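Local coordinates for Rho guanine nucleotide exchange factor 12 (Homo sapiens, PDB 1TXD), which acts, through the DH and PH domains present here, as a guanine nucleotide exchange factor for RhoA, and may also act as a GTPase-activating protein for GNA12 and GNA13, at residues 68-73 and 125-130; 112-117 and 204-209; 215-220 and 254-259. The protein carries 1 engineered substitution. One frame throughout, in Å; residues are numbered along the deposited sequence.

Contact 1: residues 68-73 and 125-130; sequences IFSNLE and CSNQPF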
# COMPACT_ATOMS: atom_id res chain seq x y z
N ILE A 68 6.02 7.58 10.60
CA ILE A 68 4.80 6.94 11.20
C ILE A 68 3.47 7.57 10.64
O ILE A 68 2.62 6.84 10.13
CB ILE A 68 4.85 6.94 12.71
CG1 ILE A 68 6.00 5.99 13.16
CG2 ILE A 68 3.52 6.49 13.29
CD1 ILE A 68 6.18 5.95 14.61
N PHE A 69 3.45 8.89 10.59
CA PHE A 69 2.27 9.71 10.28
C PHE A 69 2.25 10.45 8.96
O PHE A 69 1.20 10.95 8.55
CB PHE A 69 2.14 10.80 11.39
CG PHE A 69 1.91 10.23 12.75
CD1 PHE A 69 0.70 9.56 13.05
CD2 PHE A 69 2.89 10.38 13.77
CE1 PHE A 69 0.50 8.98 14.34
CE2 PHE A 69 2.71 9.81 15.05
CZ PHE A 69 1.50 9.15 15.36
N SER A 70 3.43 10.60 8.34
CA SER A 70 3.59 11.21 7.02
C SER A 70 2.70 12.40 6.86
O SER A 70 2.79 13.45 7.62
CB SER A 70 3.44 10.13 5.92
OG SER A 70 2.10 9.55 5.88
N ASN A 71 1.81 12.30 5.89
CA ASN A 71 0.94 13.41 5.49
C ASN A 71 -0.45 13.29 6.06
O ASN A 71 -1.37 13.74 5.46
CB ASN A 71 0.88 13.56 3.98
CG ASN A 71 0.12 12.44 3.34
OD1 ASN A 71 0.01 11.38 3.91
ND2 ASN A 71 -0.53 12.72 2.21
N LEU A 72 -0.57 12.72 7.27
CA LEU A 72 -1.80 12.79 8.05
C LEU A 72 -2.46 14.21 8.08
O LEU A 72 -3.67 14.34 7.88
CB LEU A 72 -1.58 12.39 9.55
CG LEU A 72 -2.89 12.40 10.36
CD1 LEU A 72 -3.95 11.43 9.75
CD2 LEU A 72 -2.59 11.97 11.80
N GLU A 73 -1.67 15.22 8.27
CA GLU A 73 -2.17 16.62 8.32
C GLU A 73 -2.96 16.97 7.00
O GLU A 73 -4.03 17.55 7.05
CB GLU A 73 -0.98 17.55 8.46
CG GLU A 73 -1.21 19.02 8.78
CD GLU A 73 0.12 19.80 8.77
OE1 GLU A 73 0.26 20.84 8.08
OE2 GLU A 73 1.07 19.39 9.47
N CYS A 125 -1.31 6.38 2.10
CA CYS A 125 -1.58 4.97 2.07
C CYS A 125 -0.39 4.08 1.66
O CYS A 125 -0.30 2.95 2.08
CB CYS A 125 -2.78 4.67 1.13
SG CYS A 125 -4.36 5.46 1.55
N SER A 126 0.46 4.58 0.78
CA SER A 126 1.61 3.81 0.27
C SER A 126 2.68 3.74 1.35
O SER A 126 3.43 2.83 1.39
CB SER A 126 2.20 4.44 -1.02
OG SER A 126 2.79 5.70 -0.74
N ASN A 127 2.65 4.70 2.25
CA ASN A 127 3.49 4.70 3.42
C ASN A 127 3.14 3.76 4.57
O ASN A 127 3.99 3.56 5.49
CB ASN A 127 3.53 6.08 4.08
CG ASN A 127 4.72 6.22 5.01
OD1 ASN A 127 5.77 5.82 4.66
ND2 ASN A 127 4.51 6.68 6.23
N GLN A 128 1.93 3.23 4.52
CA GLN A 128 1.39 2.41 5.56
C GLN A 128 2.30 1.27 6.01
O GLN A 128 2.44 1.12 7.20
CB GLN A 128 0.00 1.87 5.17
CG GLN A 128 -0.53 0.85 6.21
CD GLN A 128 -1.96 0.48 5.94
OE1 GLN A 128 -2.81 1.35 5.81
NE2 GLN A 128 -2.22 -0.80 5.80
N PRO A 129 2.88 0.47 5.12
CA PRO A 129 3.73 -0.63 5.56
C PRO A 129 5.00 -0.07 6.26
O PRO A 129 5.51 -0.65 7.23
CB PRO A 129 4.11 -1.38 4.27
CG PRO A 129 3.31 -0.82 3.14
CD PRO A 129 2.76 0.53 3.66
N PHE A 130 5.52 1.05 5.75
CA PHE A 130 6.65 1.65 6.42
C PHE A 130 6.17 2.11 7.80
O PHE A 130 6.91 2.00 8.77
CB PHE A 130 7.31 2.85 5.65
CG PHE A 130 7.80 2.47 4.28
CD1 PHE A 130 9.05 1.89 4.10
CD2 PHE A 130 7.01 2.69 3.16
CE1 PHE A 130 9.49 1.50 2.85
CE2 PHE A 130 7.47 2.31 1.89
CZ PHE A 130 8.70 1.74 1.74
O HOH W 1 1.82 7.35 7.61

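Contact 2: residues 112-117 and 204-209; sequences PGEEKL and CRQILN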
# COMPACT_ATOMS: atom_id res chain seq x y z
N PRO A 112 -8.86 19.13 -10.52
CA PRO A 112 -8.00 19.40 -9.36
C PRO A 112 -8.40 18.65 -8.12
O PRO A 112 -7.52 18.36 -7.32
CB PRO A 112 -8.13 20.90 -9.16
CG PRO A 112 -8.43 21.41 -10.56
CD PRO A 112 -9.42 20.38 -11.09
N GLY A 113 -9.68 18.33 -7.96
CA GLY A 113 -10.17 17.57 -6.84
C GLY A 113 -9.66 16.15 -6.86
O GLY A 113 -9.20 15.67 -5.83
N GLU A 114 -9.71 15.50 -8.03
CA GLU A 114 -9.07 14.20 -8.25
C GLU A 114 -7.56 14.22 -7.97
O GLU A 114 -7.04 13.37 -7.24
CB GLU A 114 -9.34 13.68 -9.66
CG GLU A 114 -8.48 12.50 -10.02
CD GLU A 114 -8.87 11.83 -11.32
OE1 GLU A 114 -9.62 12.41 -12.07
OE2 GLU A 114 -8.40 10.71 -11.58
N GLU A 115 -6.83 15.20 -8.52
CA GLU A 115 -5.36 15.25 -8.33
C GLU A 115 -4.98 15.41 -6.87
O GLU A 115 -4.06 14.80 -6.39
CB GLU A 115 -4.72 16.39 -9.14
CG GLU A 115 -5.04 16.36 -10.63
CD GLU A 115 -4.21 15.33 -11.39
OE1 GLU A 115 -3.21 14.82 -10.83
OE2 GLU A 115 -4.55 15.06 -12.55
N LYS A 116 -5.67 16.28 -6.16
CA LYS A 116 -5.37 16.50 -4.78
C LYS A 116 -5.64 15.21 -3.95
O LYS A 116 -4.80 14.83 -3.20
CB LYS A 116 -6.15 17.69 -4.26
CG LYS A 116 -5.96 17.90 -2.77
CD LYS A 116 -6.54 19.26 -2.31
CE LYS A 116 -6.04 19.67 -0.90
NZ LYS A 116 -4.88 20.69 -0.97
N LEU A 117 -6.77 14.54 -4.15
CA LEU A 117 -7.11 13.36 -3.37
C LEU A 117 -6.22 12.23 -3.72
O LEU A 117 -5.71 11.63 -2.82
CB LEU A 117 -8.60 12.96 -3.55
CG LEU A 117 -9.14 11.69 -2.93
CD1 LEU A 117 -8.82 11.69 -1.48
CD2 LEU A 117 -10.68 11.52 -3.16
N CYS A 204 -13.51 8.11 -9.41
CA CYS A 204 -13.17 7.57 -8.07
C CYS A 204 -12.45 6.24 -8.25
O CYS A 204 -11.49 5.94 -7.56
CB CYS A 204 -14.39 7.42 -7.18
SG CYS A 204 -14.99 8.96 -6.52
N ARG A 205 -12.89 5.47 -9.22
CA ARG A 205 -12.23 4.22 -9.56
C ARG A 205 -10.81 4.45 -10.05
O ARG A 205 -9.93 3.74 -9.62
CB ARG A 205 -13.04 3.43 -10.59
CG ARG A 205 -13.66 2.17 -10.01
CD ARG A 205 -14.60 1.44 -10.94
NE ARG A 205 -15.85 1.31 -10.21
CZ ARG A 205 -16.99 1.91 -10.52
NH1 ARG A 205 -17.14 2.66 -11.61
NH2 ARG A 205 -17.99 1.72 -9.72
N GLN A 206 -10.60 5.43 -10.93
CA GLN A 206 -9.24 5.83 -11.35
C GLN A 206 -8.34 6.21 -10.16
O GLN A 206 -7.21 5.80 -10.10
CB GLN A 206 -9.28 7.03 -12.30
CG GLN A 206 -9.47 6.71 -13.79
CD GLN A 206 -9.37 7.98 -14.66
OE1 GLN A 206 -10.24 8.21 -15.50
NE2 GLN A 206 -8.35 8.82 -14.41
N ILE A 207 -8.86 7.03 -9.25
CA ILE A 207 -8.16 7.43 -8.03
C ILE A 207 -7.75 6.22 -7.19
O ILE A 207 -6.62 6.12 -6.74
CB ILE A 207 -9.04 8.34 -7.19
CG1 ILE A 207 -9.17 9.71 -7.81
CG2 ILE A 207 -8.52 8.45 -5.79
CD1 ILE A 207 -10.24 10.63 -7.12
N LEU A 208 -8.69 5.33 -6.96
CA LEU A 208 -8.44 4.14 -6.20
C LEU A 208 -7.33 3.34 -6.87
O LEU A 208 -6.40 2.95 -6.18
CB LEU A 208 -9.71 3.29 -6.08
CG LEU A 208 -9.58 1.90 -5.48
CD1 LEU A 208 -9.05 1.97 -4.07
CD2 LEU A 208 -10.97 1.10 -5.58
N ASN A 209 -7.43 3.09 -8.18
CA ASN A 209 -6.39 2.36 -8.90
C ASN A 209 -5.00 2.98 -8.81
O ASN A 209 -4.02 2.24 -8.78
CB ASN A 209 -6.77 2.17 -10.38
CG ASN A 209 -7.95 1.25 -10.56
OD1 ASN A 209 -8.89 1.57 -11.29
ND2 ASN A 209 -7.92 0.09 -9.89

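Contact 3: residues 215-220 and 254-259; sequences VKEAEN and KRKMIH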
# COMPACT_ATOMS: atom_id res chain seq x y z
N VAL A 215 0.59 1.65 -3.60
CA VAL A 215 0.65 0.81 -2.41
C VAL A 215 1.45 -0.41 -2.74
O VAL A 215 2.38 -0.73 -2.02
CB VAL A 215 -0.80 0.45 -1.81
CG1 VAL A 215 -0.77 -0.75 -0.84
CG2 VAL A 215 -1.42 1.68 -1.05
N LYS A 216 1.12 -1.06 -3.86
CA LYS A 216 1.88 -2.21 -4.35
C LYS A 216 3.38 -1.86 -4.48
O LYS A 216 4.21 -2.52 -3.88
CB LYS A 216 1.29 -2.69 -5.68
CG LYS A 216 1.89 -3.98 -6.28
CD LYS A 216 1.00 -4.57 -7.36
CE LYS A 216 1.74 -5.63 -8.22
NZ LYS A 216 0.91 -6.13 -9.40
N GLU A 217 3.71 -0.79 -5.21
CA GLU A 217 5.11 -0.34 -5.37
C GLU A 217 5.73 -0.26 -4.00
O GLU A 217 6.78 -0.84 -3.75
CB GLU A 217 5.24 0.99 -6.18
CG GLU A 217 5.68 0.80 -7.66
CD GLU A 217 5.00 1.70 -8.72
OE1 GLU A 217 4.92 2.93 -8.53
OE2 GLU A 217 4.55 1.19 -9.77
N ALA A 218 5.07 0.41 -3.06
CA ALA A 218 5.61 0.57 -1.73
C ALA A 218 5.71 -0.72 -0.89
O ALA A 218 6.67 -0.91 -0.19
CB ALA A 218 4.84 1.65 -0.96
N GLU A 219 4.72 -1.59 -0.88
CA GLU A 219 4.89 -2.86 -0.18
C GLU A 219 6.12 -3.66 -0.69
O GLU A 219 6.77 -4.39 0.08
CB GLU A 219 3.64 -3.75 -0.37
CG GLU A 219 2.42 -3.21 0.40
CD GLU A 219 1.16 -3.99 0.08
OE1 GLU A 219 0.24 -4.03 0.92
OE2 GLU A 219 1.08 -4.53 -1.03
N ASN A 220 6.44 -3.56 -1.99
CA ASN A 220 7.61 -4.24 -2.53
C ASN A 220 8.88 -3.64 -1.97
O ASN A 220 9.75 -4.39 -1.55
CB ASN A 220 7.62 -4.25 -4.08
CG ASN A 220 8.68 -5.22 -4.68
OD1 ASN A 220 9.78 -5.43 -4.12
ND2 ASN A 220 8.36 -5.79 -5.83
N LYS A 254 18.68 -0.37 -3.53
CA LYS A 254 18.99 0.49 -4.69
C LYS A 254 18.61 -0.16 -6.02
O LYS A 254 18.98 0.33 -7.09
CB LYS A 254 20.46 0.93 -4.67
CG LYS A 254 20.73 2.18 -3.82
CD LYS A 254 20.24 3.49 -4.48
CE LYS A 254 18.89 3.98 -3.93
NZ LYS A 254 18.82 3.95 -2.45
N ARG A 255 17.85 -1.25 -5.95
CA ARG A 255 17.19 -1.82 -7.11
C ARG A 255 15.86 -2.44 -6.69
O ARG A 255 15.69 -2.84 -5.54
CB ARG A 255 18.08 -2.88 -7.77
CG ARG A 255 18.37 -4.13 -6.91
CD ARG A 255 19.67 -4.05 -6.11
NE ARG A 255 20.83 -4.28 -6.97
CZ ARG A 255 22.10 -4.20 -6.57
NH1 ARG A 255 22.40 -3.87 -5.32
NH2 ARG A 255 23.07 -4.43 -7.45
N LYS A 256 14.92 -2.55 -7.62
CA LYS A 256 13.62 -3.11 -7.30
C LYS A 256 13.66 -4.64 -7.36
O LYS A 256 14.38 -5.20 -8.18
CB LYS A 256 12.54 -2.54 -8.23
CG LYS A 256 12.13 -1.10 -7.86
CD LYS A 256 10.87 -0.64 -8.60
CE LYS A 256 10.02 0.26 -7.72
NZ LYS A 256 8.93 0.94 -8.48
N MET A 257 12.89 -5.28 -6.47
CA MET A 257 12.74 -6.74 -6.45
C MET A 257 11.63 -7.17 -7.39
O MET A 257 10.56 -6.55 -7.42
CB MET A 257 12.42 -7.23 -5.02
CG MET A 257 11.93 -8.69 -4.86
SD MET A 257 11.79 -9.14 -3.05
CE MET A 257 13.41 -9.39 -2.70
N ILE A 258 11.89 -8.23 -8.16
CA ILE A 258 10.97 -8.76 -9.15
C ILE A 258 10.36 -10.09 -8.71
O ILE A 258 9.19 -10.36 -8.98
CB ILE A 258 11.70 -8.89 -10.49
CG1 ILE A 258 11.78 -7.52 -11.16
CG2 ILE A 258 11.02 -9.93 -11.44
CD1 ILE A 258 12.93 -6.65 -10.68
N HIS A 259 11.15 -10.91 -8.02
CA HIS A 259 10.68 -12.21 -7.56
C HIS A 259 11.42 -12.67 -6.29
O HIS A 259 12.50 -12.18 -5.98
CB HIS A 259 10.85 -13.26 -8.68
CG HIS A 259 9.96 -14.45 -8.53
ND1 HIS A 259 10.33 -15.55 -7.78
CD2 HIS A 259 8.72 -14.70 -8.99
CE1 HIS A 259 9.34 -16.43 -7.80
NE2 HIS A 259 8.35 -15.94 -8.52

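Contact 1: residues 68-73 and 125-130
I68, S70 and N127 close around a single water molecule, and through it two helix-to-helix turns of the DH helical bundle are joined. The water donates a hydrogen to the backbone O of I68, 2.7 Å away, and accepts one from ND2 of N127 at 3.1 Å. Its third partner is OG of S70, at 2.8 Å. I68 O and S70 OG lie in widely different directions from the water, so it spans the turn between them while the amide of N127 reaches in from the other segment. Between the two segments themselves direct touching is slight: S70 CB to N127 ND2 is 3.6 Å, and I68 O to N127 ND2 4.3 Å.

The bend that presents these groups is a type II' beta turn from F69 to L72, closed by the bond from L72 N to F69 O. It lets the chain leave helix 62-69 and enter helix 72-90 at once. S70 takes the positive phi (40°) that this turn requires at its second residue, and its CB points toward 125-130. N71 stands at the N-cap position of the next helix, but its amide turns elsewhere, with ND2 bonded to the carbonyl of A120.

N127 sits at the junction between helices 112-126 and 128-141. Its CG is swung anti to the backbone N (chi1 -162°), which carries the amide across to the turn. There ND2 has a second acceptor, the backbone O of K67, so this one nitrogen serves two oxygens, the K67 carbonyl and the water. Behind the turn F69 faces the other way, where its ring meets Y51 edge-to-face and carries CG2 of I68 3.7 Å above its plane.

Contact 2: residues 112-117 and 204-209
E114 and I207 make the main touch between two helices that run side by side in nearly the same direction, their short axes 10.2 Å apart at closest approach and crossing at -24°. E114 lies along this interface. Its CB already lies 4.1 Å from CD1 of I207, and that same methyl comes within 3.9 Å of the E114 CA, so the isoleucine tip rests against the backbone of helix 112-126. Next comes the closest apolar approach, CG of E114 at 3.6 Å from CG1 of I207. With CG anti to the backbone N (chi1 168°) and the chain extended beyond it, E114 slides past I207 in the opposite direction, methylene alongside methylene.

CD continues the run, 4.1 Å from I207 CG1, and only then does the side chain become polar. OE2 ends up 3.4 Å from NE2 of Q206, but the angle is too poor for a hydrogen bond, and the carboxylate and amide planes stand 58° apart. The other oxygen, OE1, is weakly hydrogen-bonded to ND1 of H203, one turn back on the partner helix. A buried glutamate thus spends its methylenes on an isoleucine and turns its carboxylate toward the polar groups of Q206 and H203.

Further along, L117 crosses I207 at about a right angle, with CD2 4.1 Å from CD1. Beyond L117 the packing carries on to F109 and L78, and on the far side of the partner helix R205 is salt-bridged to D182 of helix 169-186. Packed in this way, the long helix 191-230 lies against helix 112-126 as one member of the elongated helical bundle that defines the DH domain.

Contact 3: residues 215-220 and 254-259
N220 and M257 bring helix and strand closest, with their CA atoms 6.9 Å apart. Here a turn of the long helix 191-230 meets the PH domain where strand 257-266 begins. The chain approaches from K254 and R255, which lie well away from the helix, and K256 is the first residue whose side chain reaches it. Just beyond the touch the strand carries a classic beta bulge, I258 and H259 both facing L279.

N220 carries the bond between the two parts. Its CG lies anti to the backbone N (chi1 -168°), directing the amide at the strand, and ND2 donates to the backbone O of M257 over 2.8 Å. The bond is moderately bent, 145° at the hydrogen, and the donor stands 32° out of the carbonyl plane. OD1 of the same amide meets the M257 side chain near its root, 3.3 Å from CB. The rest of M257 turns off to pack on L224 and Y227, further along the same helix, and on L278 and L280 of the PH sheet.

Beside this, K256 stretches its ammonium group over E217, where NZ lies 3.4 Å from the aliphatic CG. From NZ to OE1 of E217 it is 4.5 Å, opposite charges near each other yet short of a salt bridge, and OE2 is bonded instead to NE2 of Q213.

The chemistry is therefore divided: one neutral amide-to-carbonyl bond ties the start of the strand to the helix, methionine supplies the apolar cover, and the lysine–glutamate pair probably adds only a diffuse attraction.

How the contacts relate
Contact 2 is the buried one, apolar except where the E114 carboxylate meets Q206, whereas contacts 1 and 3 are only partly buried and rely on polar groups. Contact 1 works through a water and main-chain carbonyls at helix junctions; contact 3 uses a direct amide bond between domains. Contacts 1 and 2 share helix 112-126, at its end and its start, with centres about 18 Å apart. Contacts 2 and 3 share helix 191-230, which leads from the DH bundle to the PH domain. Contacts 1 and 3 touch directly: P129 CG lies 3.7 Å from E219 CG, so the N127 junction backs onto the helix turn that meets the PH strand.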